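Local structure of N-acetylneuraminic acid outer membrane channel protein NanC (Escherichia coli, 2WJR) at residues S79-Y85 with A111-Q115; Q114-S118 with N154-Y158; R157-H161 with D190-V194; A165-V171 with I184-D190. The protein forms an outer membrane beta-barrel channel, weakly anion-selective, through which the sialic acid N-acetylneuraminic acid enters the bacterium. The protein carries 1 engineered substitution. All coordinates share one frame; numbering follows the deposited sequence.

Contact 1: residues S79-Y85 with A111-Q115; sequences SSNGTRY and AYRQQ. With PO4 (phosphate ion), chain D.
Thr83 O accepts the backbone N-H of Ala111, with N and O 2.9 Å apart. This bond carries the pairing of strands 82-94 and 99-110 one residue past the end of the latter, and brings Ala111 CB to 3.9 Å from Tyr85 CE2. The same carbonyl oxygen also lies at the edge of the Tyr112 ring. With CG between its backbone N and carbonyl carbon (chi1 53°), Tyr112 swings its ring onto the tight turn between strands 68-79 and 82-94. One ring face receives Asn81 O, 3.4 Å above the plane, and, higher above the same face, Gly82 N; Asn81 CB reaches Tyr112 CE2 at 3.3 Å. A CB on Gly82 would strike Tyr112 CD1, and its backbone angles also demand glycine. Without the ring, as with an alanine at Tyr112, the Asn81-Gly82 peptide would probably lose its aromatic cover and a gap would open beside the turn. Beyond the ring, Arg113 NE donates in the guanidinium plane to O4 of a phosphate, probably from the crystallisation liquor, at 2.9 Å, and Arg123 NE binds the same ion. This is an extracellular turn of a KdgM-family porin barrel, packed against the loop that follows strand 99-110.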
# COMPACT_ATOMS: atom_id res chain seq x y z
N SER A 79 11.80 7.78 5.72
CA SER A 79 12.28 6.84 6.74
C SER A 79 13.63 7.34 7.28
O SER A 79 14.13 8.36 6.85
CB SER A 79 12.45 5.43 6.15
OG SER A 79 13.50 5.41 5.18
N SER A 80 14.21 6.59 8.22
CA SER A 80 15.53 6.94 8.78
C SER A 80 16.65 6.84 7.72
O SER A 80 17.66 7.53 7.83
CB SER A 80 15.85 6.04 9.96
OG SER A 80 16.05 4.71 9.53
N ASN A 81 16.46 6.01 6.69
CA ASN A 81 17.40 5.98 5.56
C ASN A 81 17.30 7.22 4.69
O ASN A 81 18.26 7.57 4.03
CB ASN A 81 17.19 4.73 4.69
CG ASN A 81 17.58 3.45 5.39
OD1 ASN A 81 18.54 3.41 6.14
ND2 ASN A 81 16.83 2.39 5.15
N GLY A 82 16.14 7.87 4.68
CA GLY A 82 15.93 9.06 3.84
C GLY A 82 14.59 9.09 3.09
O GLY A 82 13.59 8.52 3.55
N THR A 83 14.57 9.75 1.93
CA THR A 83 13.32 10.00 1.21
C THR A 83 13.27 9.18 -0.07
O THR A 83 14.26 9.03 -0.78
CB THR A 83 13.15 11.50 0.88
OG1 THR A 83 13.19 12.26 2.09
CG2 THR A 83 11.81 11.74 0.16
N ARG A 84 12.09 8.63 -0.35
CA ARG A 84 11.85 7.84 -1.54
C ARG A 84 10.65 8.44 -2.27
O ARG A 84 9.62 8.63 -1.66
CB ARG A 84 11.56 6.41 -1.15
CG ARG A 84 11.32 5.46 -2.30
CD ARG A 84 10.70 4.18 -1.75
NE ARG A 84 9.24 4.34 -1.60
CZ ARG A 84 8.45 3.53 -0.90
NH1 ARG A 84 7.13 3.76 -0.88
NH2 ARG A 84 8.93 2.50 -0.22
N TYR A 85 10.81 8.71 -3.56
CA TYR A 85 9.79 9.40 -4.35
C TYR A 85 9.15 8.41 -5.32
O TYR A 85 9.87 7.72 -6.06
CB TYR A 85 10.42 10.53 -5.14
CG TYR A 85 10.99 11.63 -4.28
CD1 TYR A 85 10.15 12.54 -3.62
CD2 TYR A 85 12.37 11.78 -4.12
CE1 TYR A 85 10.66 13.56 -2.85
CE2 TYR A 85 12.90 12.81 -3.33
CZ TYR A 85 12.03 13.69 -2.71
OH TYR A 85 12.53 14.71 -1.93
N ALA A 111 16.16 8.63 -2.98
CA ALA A 111 17.00 9.82 -3.00
C ALA A 111 18.31 9.58 -2.25
O ALA A 111 19.08 10.51 -2.04
CB ALA A 111 16.25 11.00 -2.40
N TYR A 112 18.56 8.35 -1.85
CA TYR A 112 19.76 7.98 -1.12
C TYR A 112 20.31 6.69 -1.70
O TYR A 112 19.56 5.84 -2.20
CB TYR A 112 19.46 7.81 0.36
CG TYR A 112 18.33 6.85 0.68
CD1 TYR A 112 17.00 7.26 0.59
CD2 TYR A 112 18.59 5.55 1.08
CE1 TYR A 112 15.96 6.37 0.90
CE2 TYR A 112 17.57 4.66 1.37
CZ TYR A 112 16.26 5.08 1.29
OH TYR A 112 15.28 4.18 1.59
N ARG A 113 21.63 6.55 -1.63
CA ARG A 113 22.33 5.40 -2.20
C ARG A 113 22.63 4.35 -1.15
O ARG A 113 22.82 4.66 0.03
CB ARG A 113 23.58 5.86 -2.94
CG ARG A 113 23.26 6.80 -4.07
CD ARG A 113 24.48 7.45 -4.67
NE ARG A 113 25.27 6.54 -5.49
CZ ARG A 113 26.58 6.31 -5.36
NH1 ARG A 113 27.30 6.91 -4.41
NH2 ARG A 113 27.18 5.47 -6.19
N GLN A 114 22.60 3.08 -1.55
CA GLN A 114 22.76 1.98 -0.63
C GLN A 114 23.63 0.92 -1.27
O GLN A 114 23.64 0.76 -2.49
CB GLN A 114 21.42 1.33 -0.25
CG GLN A 114 20.51 2.17 0.64
CD GLN A 114 19.11 1.61 0.75
OE1 GLN A 114 18.40 1.48 -0.26
NE2 GLN A 114 18.71 1.28 1.95
N GLN A 115 24.32 0.18 -0.41
CA GLN A 115 25.17 -0.91 -0.88
C GLN A 115 24.33 -1.99 -1.58
O GLN A 115 23.39 -2.56 -1.00
CB GLN A 115 25.97 -1.52 0.26
CG GLN A 115 26.99 -2.54 -0.28
CD GLN A 115 27.71 -3.33 0.79
OE1 GLN A 115 28.91 -3.59 0.66
NE2 GLN A 115 26.99 -3.78 1.82
P PO4 D . 23.09 5.64 -9.08
O1 PO4 D . 24.01 6.23 -10.12
O2 PO4 D . 21.86 6.53 -9.02
O3 PO4 D . 22.68 4.23 -9.49
O4 PO4 D . 23.81 5.60 -7.75

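Contact 2: residues Q114-S118 with N154-Y158; sequences QQDLS and NDYRY
An Asx turn at Asp116 meets an inverse gamma turn centred on Asp155 where two extracellular loops of the porin touch. The Asp116 carboxylate, set between its own backbone N and carbonyl carbon (chi1 79°), folds back so that OD1 takes Ser118 N at 2.8 Å from above the carboxylate plane; Asp120 N is a second donor to OD1. Across the contact, Leu117 N donates to Asp155 O at 2.9 Å. Tyr156 lays its ring against residues 114-116: its OH gives the proton to Gln114 O at 2.6 Å, approaching from above the carbonyl plane, while Asp116 CB lies over one ring face, 3.8 Å from the centroid, as a CH-pi contact. Leu117 spreads its two methyls over Asp155 and Arg157, CD1 beside Asp155 OD1 and CD2 3.9 Å from Arg157 CD. The Arg157 guanidinium goes on to a salt bridge with Asp199, and its NH2 also donates to Tyr158 O. Ser118 OG reaches Asp155 OD2 in one of two deposited conformers, so that bond is less certain. The carboxylates of Asp116 and Asp155 stand 4.2 Å apart between their OD2 atoms. Water 1 joins Asp116 OD2 to Asp155 N, and water 2 donates to Asp155 OD2 at 2.6 Å and weakly to Asp116 OD2, which suggests that water and N-H donors moderate the probable repulsion of the two acids.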
# COMPACT_ATOMS: atom_id res chain seq x y z
N GLN A 114 22.60 3.08 -1.55
CA GLN A 114 22.76 1.98 -0.63
C GLN A 114 23.63 0.92 -1.27
O GLN A 114 23.64 0.76 -2.49
CB GLN A 114 21.42 1.33 -0.25
CG GLN A 114 20.51 2.17 0.64
CD GLN A 114 19.11 1.61 0.75
OE1 GLN A 114 18.40 1.48 -0.26
NE2 GLN A 114 18.71 1.28 1.95
N GLN A 115 24.32 0.18 -0.41
CA GLN A 115 25.17 -0.91 -0.88
C GLN A 115 24.33 -1.99 -1.58
O GLN A 115 23.39 -2.56 -1.00
CB GLN A 115 25.97 -1.52 0.26
CG GLN A 115 26.99 -2.54 -0.28
CD GLN A 115 27.71 -3.33 0.79
OE1 GLN A 115 28.91 -3.59 0.66
NE2 GLN A 115 26.99 -3.78 1.82
N ASP A 116 24.70 -2.29 -2.82
CA ASP A 116 24.05 -3.35 -3.59
C ASP A 116 24.65 -4.73 -3.35
O ASP A 116 25.56 -4.90 -2.53
CB ASP A 116 23.93 -2.97 -5.08
CG ASP A 116 25.22 -3.16 -5.88
OD1 ASP A 116 26.22 -3.78 -5.40
OD2 ASP A 116 25.20 -2.67 -7.03
N LEU A 117 24.10 -5.73 -4.03
CA LEU A 117 24.49 -7.12 -3.78
C LEU A 117 25.97 -7.38 -4.10
O LEU A 117 26.54 -8.30 -3.55
CB LEU A 117 23.63 -8.07 -4.59
CG LEU A 117 22.19 -8.23 -4.13
CD1 LEU A 117 21.38 -8.94 -5.21
CD2 LEU A 117 22.17 -9.00 -2.86
N SER A 118 26.54 -6.56 -4.99
CA SER A 118 27.94 -6.71 -5.39
C SER A 118 28.88 -5.90 -4.50
O SER A 118 30.10 -5.93 -4.68
CB SER A 118 28.10 -6.30 -6.85
OG SER A 118 27.30 -7.12 -7.69
N ASN A 154 17.78 -2.28 -10.12
CA ASN A 154 19.24 -2.42 -10.00
C ASN A 154 19.62 -3.69 -9.24
O ASN A 154 18.77 -4.55 -9.02
CB ASN A 154 19.81 -1.15 -9.35
CG ASN A 154 19.72 0.04 -10.26
OD1 ASN A 154 19.95 -0.08 -11.46
ND2 ASN A 154 19.39 1.21 -9.70
N ASP A 155 20.88 -3.83 -8.82
CA ASP A 155 21.37 -5.11 -8.30
C ASP A 155 21.07 -5.29 -6.82
O ASP A 155 21.98 -5.30 -5.99
CB ASP A 155 22.88 -5.26 -8.60
CG ASP A 155 23.43 -6.60 -8.20
OD1 ASP A 155 22.63 -7.57 -8.06
OD2 ASP A 155 24.68 -6.70 -8.04
N TYR A 156 19.79 -5.42 -6.50
CA TYR A 156 19.30 -5.62 -5.15
C TYR A 156 18.32 -6.76 -5.12
O TYR A 156 17.89 -7.24 -6.17
CB TYR A 156 18.60 -4.37 -4.65
CG TYR A 156 19.49 -3.16 -4.55
CD1 TYR A 156 20.20 -2.89 -3.39
CD2 TYR A 156 19.59 -2.28 -5.59
CE1 TYR A 156 21.02 -1.78 -3.29
CE2 TYR A 156 20.38 -1.17 -5.50
CZ TYR A 156 21.11 -0.93 -4.34
OH TYR A 156 21.87 0.19 -4.27
N ARG A 157 17.95 -7.19 -3.93
CA ARG A 157 16.98 -8.25 -3.81
C ARG A 157 16.02 -7.99 -2.67
O ARG A 157 16.33 -7.26 -1.74
CB ARG A 157 17.68 -9.61 -3.62
CG ARG A 157 18.38 -9.75 -2.29
CD ARG A 157 19.01 -11.16 -2.15
NE ARG A 157 19.62 -11.39 -0.85
CZ ARG A 157 18.97 -11.69 0.27
NH1 ARG A 157 19.66 -11.91 1.39
NH2 ARG A 157 17.64 -11.76 0.30
N TYR A 158 14.85 -8.63 -2.75
CA TYR A 158 13.92 -8.70 -1.64
C TYR A 158 14.32 -9.84 -0.71
O TYR A 158 15.19 -10.68 -1.04
CB TYR A 158 12.48 -8.88 -2.18
CG TYR A 158 12.04 -7.66 -2.94
CD1 TYR A 158 12.00 -7.65 -4.34
CD2 TYR A 158 11.73 -6.48 -2.28
CE1 TYR A 158 11.63 -6.52 -5.05
CE2 TYR A 158 11.35 -5.33 -2.99
CZ TYR A 158 11.31 -5.35 -4.38
OH TYR A 158 10.93 -4.24 -5.13
O HOH W 1 22.97 -1.82 -8.60
O HOH W 2 26.07 -4.96 -9.33

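Contact 3: residues R157-H161 with D190-V194; sequences RYANH and DRQGV
Asn160 presses most closely on the other loop: its CA lies 3.1 Å from Arg191 O, and its CB packs on Arg191 CB. The type I turn from Tyr158 to His161 makes this approach, bringing Asn160 beside Asp190. Asn160 ND2, held chiefly by Trp164 O, adds a weak bond to Asp190 OD1 at 3.3 Å, the amide and carboxylate planes almost perpendicular. The same OD1 takes Arg191 N on its anti lone pair at 2.7 Å, while OD2 serves Thr166 N. Were Asp190 an alanine, the N-H groups of Arg191 and Thr166 would probably be left without this acceptor, and the Asn160 amide would lose a weak second partner. The Gln192 side is bridged by water rather than bonded directly: water 3 accepts from Ala159 N and donates to Gln192 OE1 at 2.7 Å. Gln192 lies alongside Tyr158, its amide upright against the ring plane and fixed by Leu189 O and Tyr150 OH. Looser still is the rim, where Ala159 CB rests on the exposed Val194 CG2 at 3.7 Å and the Arg191 side chain runs off to Asn200. Direct bonding across the loops is thus slight: close backbone packing, one weak amide-carboxylate bond and a bridging water hold them together.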
# COMPACT_ATOMS: atom_id res chain seq x y z
N ARG A 157 17.95 -7.19 -3.93
CA ARG A 157 16.98 -8.25 -3.81
C ARG A 157 16.02 -7.99 -2.67
O ARG A 157 16.33 -7.26 -1.74
CB ARG A 157 17.68 -9.61 -3.62
CG ARG A 157 18.38 -9.75 -2.29
CD ARG A 157 19.01 -11.16 -2.15
NE ARG A 157 19.62 -11.39 -0.85
CZ ARG A 157 18.97 -11.69 0.27
NH1 ARG A 157 19.66 -11.91 1.39
NH2 ARG A 157 17.64 -11.76 0.30
N TYR A 158 14.85 -8.63 -2.75
CA TYR A 158 13.92 -8.70 -1.64
C TYR A 158 14.32 -9.84 -0.71
O TYR A 158 15.19 -10.68 -1.04
CB TYR A 158 12.48 -8.88 -2.18
CG TYR A 158 12.04 -7.66 -2.94
CD1 TYR A 158 12.00 -7.65 -4.34
CD2 TYR A 158 11.73 -6.48 -2.28
CE1 TYR A 158 11.63 -6.52 -5.05
CE2 TYR A 158 11.35 -5.33 -2.99
CZ TYR A 158 11.31 -5.35 -4.38
OH TYR A 158 10.93 -4.24 -5.13
N ALA A 159 13.70 -9.85 0.45
CA ALA A 159 14.00 -10.81 1.50
C ALA A 159 13.57 -12.23 1.11
O ALA A 159 13.81 -13.19 1.86
CB ALA A 159 13.32 -10.36 2.79
N ASN A 160 12.95 -12.37 -0.07
CA ASN A 160 12.60 -13.69 -0.59
C ASN A 160 13.69 -14.22 -1.54
O ASN A 160 13.47 -15.18 -2.24
CB ASN A 160 11.25 -13.62 -1.32
CG ASN A 160 11.30 -12.74 -2.55
OD1 ASN A 160 12.27 -12.02 -2.79
ND2 ASN A 160 10.23 -12.79 -3.35
N HIS A 161 14.83 -13.53 -1.58
CA HIS A 161 15.98 -13.90 -2.44
C HIS A 161 15.73 -13.82 -3.93
O HIS A 161 16.44 -14.43 -4.71
CB HIS A 161 16.56 -15.28 -2.02
CG HIS A 161 17.19 -15.24 -0.67
ND1 HIS A 161 18.56 -15.25 -0.49
CD2 HIS A 161 16.65 -15.11 0.56
CE1 HIS A 161 18.83 -15.17 0.80
NE2 HIS A 161 17.69 -15.08 1.46
N ASP A 190 4.43 -12.48 0.51
CA ASP A 190 5.46 -13.30 -0.13
C ASP A 190 6.41 -13.79 0.99
O ASP A 190 6.12 -13.63 2.17
CB ASP A 190 6.19 -12.46 -1.19
CG ASP A 190 6.81 -13.29 -2.31
OD1 ASP A 190 7.60 -14.23 -2.01
OD2 ASP A 190 6.56 -12.95 -3.49
N ARG A 191 7.53 -14.39 0.64
CA ARG A 191 8.48 -14.83 1.66
C ARG A 191 9.42 -13.69 2.03
O ARG A 191 10.61 -13.76 1.80
CB ARG A 191 9.26 -16.04 1.15
CG ARG A 191 8.37 -17.25 0.86
CD ARG A 191 9.25 -18.50 0.66
NE ARG A 191 9.94 -18.82 1.91
CZ ARG A 191 9.37 -19.43 2.96
NH1 ARG A 191 10.08 -19.66 4.07
NH2 ARG A 191 8.11 -19.84 2.90
N GLN A 192 8.86 -12.63 2.63
CA GLN A 192 9.61 -11.41 2.90
C GLN A 192 9.75 -11.14 4.39
O GLN A 192 10.20 -10.05 4.79
CB GLN A 192 8.93 -10.21 2.21
CG GLN A 192 9.16 -10.18 0.72
CD GLN A 192 8.70 -8.88 0.07
OE1 GLN A 192 9.52 -8.04 -0.29
NE2 GLN A 192 7.38 -8.71 -0.09
N GLY A 193 9.39 -12.12 5.21
CA GLY A 193 9.56 -12.00 6.64
C GLY A 193 11.05 -12.07 6.96
O GLY A 193 11.82 -12.78 6.28
N VAL A 194 11.46 -11.28 7.95
CA VAL A 194 12.83 -11.26 8.44
C VAL A 194 12.74 -11.30 9.96
O VAL A 194 12.07 -10.47 10.57
CB VAL A 194 13.60 -9.98 8.01
CG1 VAL A 194 15.05 -10.02 8.52
CG2 VAL A 194 13.58 -9.83 6.49
O HOH W 3 11.84 -7.78 1.10

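Contact 4: residues A165-V171 with I184-D190; sequences ATENAFV and IEYDYLD
Phe170 and Tyr186 lie side by side and point the same way, Phe170 CD1 at the edge of the tyrosine ring, 3.9 Å from its CD2. They form a hydrogen-bonded antiparallel pair, as do Asn168 and Tyr188, in the hairpin of strands 164-174 and 180-188; Phe170 N donates to Tyr186 O at 2.8 Å. Phe170 also stacks on Trp145 and touches a bound n-octane, consistent with this face looking to the membrane. A chi1 of 165° turns the Tyr186 ring away from its own N and alongside Phe170; its OH bonds to Asn204. On this face, too, water 4 accepts from Asn168 ND2 and donates to Tyr188 O at 2.8 Å. The other face carries Ala169, Val171, Glu185 and Asp187. The extended Glu185 crosses Val171 obliquely, its CD 3.8 Å from Val171 CG2, and Asp187 OD1 lies 3.1 Å from Ala169 CB. Toward the extracellular end, Leu189 CD2 lies against the extended Glu167 chain, 3.6 Å from its CG, and Glu167 OE2 continues to Tyr150 OH. Asp190 OD2 receives Thr166 N at 3.0 Å on its anti side, a side-chain acceptor just beyond the end of strand 180-188. Glu185 OE1 and Asp187 OD1 are only 2.5 Å apart, so one acid probably holds a proton; Arg207 forms salt bridges with both residues and would offset the remaining negative charge.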
# COMPACT_ATOMS: atom_id res chain seq x y z
N ALA A 165 8.83 -9.52 -6.03
CA ALA A 165 7.98 -10.12 -5.05
C ALA A 165 6.57 -9.60 -5.23
O ALA A 165 6.32 -8.66 -6.02
CB ALA A 165 8.45 -9.82 -3.65
N THR A 166 5.67 -10.21 -4.49
CA THR A 166 4.24 -9.92 -4.57
C THR A 166 3.66 -9.59 -3.21
O THR A 166 4.27 -9.88 -2.15
CB THR A 166 3.45 -11.11 -5.22
OG1 THR A 166 3.57 -12.28 -4.39
CG2 THR A 166 3.95 -11.39 -6.60
N GLU A 167 2.52 -8.90 -3.22
CA GLU A 167 1.69 -8.80 -2.04
C GLU A 167 0.25 -8.98 -2.49
O GLU A 167 -0.12 -8.61 -3.61
CB GLU A 167 1.84 -7.45 -1.33
CG GLU A 167 3.28 -7.05 -0.95
CD GLU A 167 3.34 -5.74 -0.16
OE1 GLU A 167 2.27 -5.20 0.21
OE2 GLU A 167 4.47 -5.25 0.09
N ASN A 168 -0.54 -9.57 -1.62
CA ASN A 168 -1.97 -9.66 -1.82
C ASN A 168 -2.66 -9.30 -0.54
O ASN A 168 -2.43 -9.93 0.50
CB ASN A 168 -2.36 -11.05 -2.31
CG ASN A 168 -2.07 -11.26 -3.78
OD1 ASN A 168 -2.82 -10.79 -4.64
ND2 ASN A 168 -0.93 -11.93 -4.08
N ALA A 169 -3.51 -8.27 -0.61
CA ALA A 169 -4.25 -7.75 0.53
C ALA A 169 -5.75 -7.98 0.30
O ALA A 169 -6.28 -7.64 -0.75
CB ALA A 169 -3.94 -6.25 0.74
N PHE A 170 -6.41 -8.56 1.30
CA PHE A 170 -7.84 -8.86 1.26
C PHE A 170 -8.49 -8.17 2.45
O PHE A 170 -8.11 -8.43 3.59
CB PHE A 170 -8.10 -10.38 1.32
CG PHE A 170 -7.35 -11.14 0.28
CD1 PHE A 170 -6.08 -11.63 0.54
CD2 PHE A 170 -7.90 -11.36 -0.97
CE1 PHE A 170 -5.38 -12.33 -0.44
CE2 PHE A 170 -7.22 -12.06 -1.93
CZ PHE A 170 -5.95 -12.55 -1.65
N VAL A 171 -9.46 -7.31 2.17
CA VAL A 171 -10.05 -6.46 3.20
C VAL A 171 -11.56 -6.69 3.19
O VAL A 171 -12.19 -6.68 2.13
CB VAL A 171 -9.76 -4.97 2.96
CG1 VAL A 171 -10.38 -4.12 4.10
CG2 VAL A 171 -8.25 -4.67 2.82
N ILE A 184 -11.51 -5.98 8.76
CA ILE A 184 -10.47 -6.97 9.00
C ILE A 184 -9.76 -7.22 7.69
O ILE A 184 -10.33 -7.00 6.62
CB ILE A 184 -11.03 -8.27 9.59
CG1 ILE A 184 -12.03 -8.92 8.65
CG2 ILE A 184 -11.65 -7.97 10.94
CD1 ILE A 184 -12.47 -10.30 9.10
N GLU A 185 -8.53 -7.69 7.77
CA GLU A 185 -7.68 -7.79 6.60
C GLU A 185 -6.70 -8.93 6.76
O GLU A 185 -6.14 -9.13 7.83
CB GLU A 185 -6.94 -6.45 6.39
CG GLU A 185 -5.86 -6.46 5.32
CD GLU A 185 -5.21 -5.10 5.13
OE1 GLU A 185 -4.22 -5.01 4.35
OE2 GLU A 185 -5.67 -4.13 5.74
N TYR A 186 -6.52 -9.68 5.69
CA TYR A 186 -5.45 -10.66 5.61
C TYR A 186 -4.56 -10.30 4.42
O TYR A 186 -5.06 -10.05 3.31
CB TYR A 186 -6.00 -12.09 5.48
CG TYR A 186 -4.90 -13.05 5.04
CD1 TYR A 186 -3.98 -13.55 5.95
CD2 TYR A 186 -4.76 -13.40 3.70
CE1 TYR A 186 -2.94 -14.38 5.54
CE2 TYR A 186 -3.73 -14.23 3.28
CZ TYR A 186 -2.83 -14.72 4.21
OH TYR A 186 -1.81 -15.54 3.79
N ASP A 187 -3.25 -10.26 4.64
CA ASP A 187 -2.30 -10.08 3.55
C ASP A 187 -1.32 -11.24 3.54
O ASP A 187 -0.97 -11.79 4.59
CB ASP A 187 -1.51 -8.78 3.68
CG ASP A 187 -2.32 -7.68 4.26
OD1 ASP A 187 -3.23 -7.18 3.56
OD2 ASP A 187 -2.06 -7.31 5.42
N TYR A 188 -0.93 -11.62 2.33
CA TYR A 188 0.22 -12.48 2.14
C TYR A 188 1.29 -11.65 1.44
O TYR A 188 1.10 -11.17 0.29
CB TYR A 188 -0.12 -13.73 1.35
CG TYR A 188 1.10 -14.61 1.23
CD1 TYR A 188 1.68 -14.86 -0.01
CD2 TYR A 188 1.73 -15.12 2.37
CE1 TYR A 188 2.82 -15.65 -0.13
CE2 TYR A 188 2.87 -15.90 2.27
CZ TYR A 188 3.41 -16.15 1.02
OH TYR A 188 4.55 -16.90 0.92
N LEU A 189 2.41 -11.45 2.13
CA LEU A 189 3.45 -10.56 1.64
C LEU A 189 4.68 -11.31 1.08
O LEU A 189 5.80 -10.81 1.12
CB LEU A 189 3.84 -9.60 2.75
CG LEU A 189 2.66 -8.82 3.34
CD1 LEU A 189 3.16 -7.91 4.45
CD2 LEU A 189 1.91 -8.00 2.26
N ASP A 190 4.43 -12.48 0.51
CA ASP A 190 5.46 -13.30 -0.13
C ASP A 190 6.41 -13.79 0.99
O ASP A 190 6.12 -13.63 2.17
CB ASP A 190 6.19 -12.46 -1.19
CG ASP A 190 6.81 -13.29 -2.31
OD1 ASP A 190 7.60 -14.23 -2.01
OD2 ASP A 190 6.56 -12.95 -3.49
O HOH W 4 1.40 -12.27 -2.24

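Overall arrangement
From the N terminus, contact 1 opens at residues 79-85, a turn and the start of strand 82-94, and closes at 111-115, enclosing the transmembrane hairpin of strands 82-94 and 99-110. Contact 2 starts where contact 1 ends, sharing Gln114 and Gln115, and reaches over strands 126-136 and 141-152 to 154-158. Contact 3 takes up the chain there, through Arg157 and Tyr158, and closes at 190-194; contact 4, the hairpin of strands 164-174 and 180-188, falls within that span and shares Asp190 with it. Contacts 1 to 3 therefore link successive extracellular loops in relay, whereas contact 4 belongs to the barrel wall. Ala165 joins the two levels, packing against Asn160, Gln192 and Tyr158.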